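Local coordinates for protein beta 1-3 glucanase (Clostridium beijerinckii NCIMB 8052, PDB 5H4E) that probably hydrolyses beta-1,3-glucans through a catalytic domain of glycoside hydrolase family 64, at residues A306-V311 against Y347-D352. Numbering follows the deposited sequence.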
loop_
_atom_site.group_PDB
_atom_site.type_symbol
_atom_site.label_atom_id
_atom_site.label_comp_id
_atom_site.label_asym_id
_atom_site.label_seq_id
_atom_site.Cartn_x
_atom_site.Cartn_y
_atom_site.Cartn_z
ATOM N N ALA A 306 -15.703 4.571 1.352
ATOM C CA ALA A 306 -17.036 4.252 1.882
ATOM C C ALA A 306 -17.643 3.036 1.172
ATOM O O ALA A 306 -18.361 2.227 1.783
ATOM C CB ALA A 306 -17.963 5.466 1.763
ATOM N N PHE A 307 -17.347 2.891 -0.114
ATOM C CA PHE A 307 -17.744 1.679 -0.819
ATOM C C PHE A 307 -17.065 0.463 -0.223
ATOM O O PHE A 307 -17.745 -0.500 0.127
ATOM C CB PHE A 307 -17.445 1.785 -2.311
ATOM C CG PHE A 307 -18.573 2.386 -3.101
ATOM C CD1 PHE A 307 -19.787 1.723 -3.205
ATOM C CD2 PHE A 307 -18.424 3.610 -3.742
ATOM C CE1 PHE A 307 -20.841 2.274 -3.938
ATOM C CE2 PHE A 307 -19.483 4.166 -4.467
ATOM C CZ PHE A 307 -20.676 3.486 -4.567
ATOM N N ASN A 308 -15.741 0.500 -0.069
ATOM C CA ASN A 308 -15.040 -0.636 0.526
ATOM C C ASN A 308 -15.542 -1.001 1.922
ATOM O O ASN A 308 -15.585 -2.183 2.291
ATOM C CB ASN A 308 -13.539 -0.362 0.601
ATOM C CG ASN A 308 -12.862 -0.551 -0.732
ATOM O OD1 ASN A 308 -12.556 -1.674 -1.125
ATOM N ND2 ASN A 308 -12.669 0.538 -1.456
ATOM N N ARG A 309 -15.921 0.019 2.685
ATOM C CA ARG A 309 -16.357 -0.157 4.071
ATOM C C ARG A 309 -17.866 -0.401 4.187
ATOM O O ARG A 309 -18.371 -0.637 5.293
ATOM C CB ARG A 309 -15.960 1.072 4.903
ATOM C CG ARG A 309 -14.443 1.227 5.090
ATOM C CD ARG A 309 -14.058 2.635 5.563
ATOM N NE ARG A 309 -12.619 2.750 5.794
ATOM C CZ ARG A 309 -11.973 3.901 5.970
ATOM N NH1 ARG A 309 -12.634 5.057 5.922
ATOM N NH2 ARG A 309 -10.657 3.900 6.173
ATOM N N HIS A 310 -18.553 -0.385 3.041
ATOM C CA HIS A 310 -20.016 -0.509 2.937
ATOM C C HIS A 310 -20.737 0.470 3.879
ATOM O O HIS A 310 -21.516 0.066 4.734
ATOM C CB HIS A 310 -20.472 -1.957 3.214
ATOM C CG HIS A 310 -21.877 -2.254 2.766
ATOM N ND1 HIS A 310 -22.160 -3.130 1.736
ATOM C CD2 HIS A 310 -23.078 -1.818 3.225
ATOM C CE1 HIS A 310 -23.471 -3.211 1.573
ATOM N NE2 HIS A 310 -24.050 -2.428 2.464
ATOM N N VAL A 311 -20.483 1.762 3.705
ATOM C CA VAL A 311 -21.167 2.791 4.483
ATOM C C VAL A 311 -21.584 3.977 3.607
ATOM O O VAL A 311 -21.826 5.074 4.120
ATOM C CB VAL A 311 -20.293 3.317 5.657
ATOM C CG1 VAL A 311 -20.261 2.309 6.811
ATOM C CG2 VAL A 311 -18.876 3.677 5.180
ATOM N N TYR A 347 -3.280 -0.478 6.262
ATOM C CA TYR A 347 -3.582 -0.182 4.868
ATOM C C TYR A 347 -4.164 -1.423 4.193
ATOM O O TYR A 347 -3.431 -2.188 3.557
ATOM C CB TYR A 347 -2.338 0.289 4.107
ATOM C CG TYR A 347 -2.309 1.778 3.851
ATOM C CD1 TYR A 347 -3.268 2.376 3.035
ATOM C CD2 TYR A 347 -1.278 2.577 4.362
ATOM C CE1 TYR A 347 -3.242 3.743 2.779
ATOM C CE2 TYR A 347 -1.236 3.950 4.099
ATOM C CZ TYR A 347 -2.225 4.524 3.306
ATOM O OH TYR A 347 -2.205 5.884 3.037
ATOM N N GLY A 348 -5.475 -1.625 4.324
ATOM C CA GLY A 348 -6.127 -2.803 3.761
ATOM C C GLY A 348 -6.569 -2.598 2.318
ATOM O O GLY A 348 -6.834 -3.553 1.587
ATOM N N PHE A 349 -6.673 -1.336 1.916
ATOM C CA PHE A 349 -6.961 -0.962 0.532
ATOM C C PHE A 349 -6.459 0.464 0.346
ATOM O O PHE A 349 -6.153 1.145 1.336
ATOM C CB PHE A 349 -8.461 -1.079 0.192
ATOM C CG PHE A 349 -9.343 -0.158 0.994
ATOM C CD1 PHE A 349 -9.784 -0.528 2.255
ATOM C CD2 PHE A 349 -9.726 1.079 0.490
ATOM C CE1 PHE A 349 -10.594 0.320 3.009
ATOM C CE2 PHE A 349 -10.520 1.933 1.242
ATOM C CZ PHE A 349 -10.955 1.549 2.506
ATOM N N CYS A 350 -6.381 0.896 -0.914
ATOM C CA CYS A 350 -5.741 2.156 -1.316
ATOM C C CYS A 350 -6.070 3.351 -0.427
ATOM O O CYS A 350 -5.167 4.037 0.048
ATOM C CB CYS A 350 -6.122 2.492 -2.767
ATOM S SG CYS A 350 -5.344 3.990 -3.449
ATOM N N TYR A 351 -7.360 3.588 -0.195
ATOM C CA TYR A 351 -7.799 4.785 0.521
ATOM C C TYR A 351 -8.115 4.573 1.997
ATOM O O TYR A 351 -8.938 5.299 2.573
ATOM C CB TYR A 351 -9.028 5.362 -0.176
ATOM C CG TYR A 351 -8.704 6.078 -1.468
ATOM C CD1 TYR A 351 -7.904 7.207 -1.467
ATOM C CD2 TYR A 351 -9.214 5.635 -2.679
ATOM C CE1 TYR A 351 -7.614 7.887 -2.642
ATOM C CE2 TYR A 351 -8.933 6.305 -3.861
ATOM C CZ TYR A 351 -8.132 7.431 -3.833
ATOM O OH TYR A 351 -7.846 8.106 -5.002
ATOM N N ASP A 352 -7.456 3.597 2.616
ATOM C CA ASP A 352 -7.749 3.262 4.000
ATOM C C ASP A 352 -7.327 4.369 4.967
ATOM O O ASP A 352 -7.700 4.338 6.140
ATOM C CB ASP A 352 -7.080 1.937 4.386
ATOM C CG ASP A 352 -8.027 1.002 5.147
ATOM O OD1 ASP A 352 -8.999 1.500 5.760
ATOM O OD2 ASP A 352 -7.810 -0.229 5.120
HETATM O O HOH W 1 -11.190 0.412 6.979
#
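Asn308 lies flat against one face of the Phe349 ring. Its CB sits 3.7 Å from the ring centroid, a CH-pi contact 11° off the normal, and its amide plane is turned only 18° from the ring, so the two groups stack. Asparagine suits the place because one face of its amide can rest on an aromatic while the edge atoms bond: ND2 to the carbonyls of Val282 and Cys304, OD1 to Asn331, which together fix the amide's rotation. Phenylalanine supplies the flat face; its chi1 of 63° lays the ring between Asn308 and the backbone N of Asp352.

Arg309 passes the edge of the ring. Long and extended from CG to NE, it brings NE to 3.9 Å from Phe349 CZ, with guanidinium and ring nearly perpendicular. Arg309 NH2 forms a salt bridge to Asp352 OD1 (2.9 Å), a nearly straight bond using the anti lone pair; NH2 also bonds the carbonyl of Val354. A water accepts from Arg309 NE and donates to Asp352 OD1. Aspartate is short, with an oxygen left for its own loop: Asp352 OD2 accepts from Gly348 N (2.8 Å) and is also hydrogen-bonded to His338 NE2.

Thus the C-terminal end of helix 294-309, closed by a Schellman motif at His310, docks on the type I beta turn from Phe349 to Asp352 through a buried stack and salt bridge within the glucanase domain.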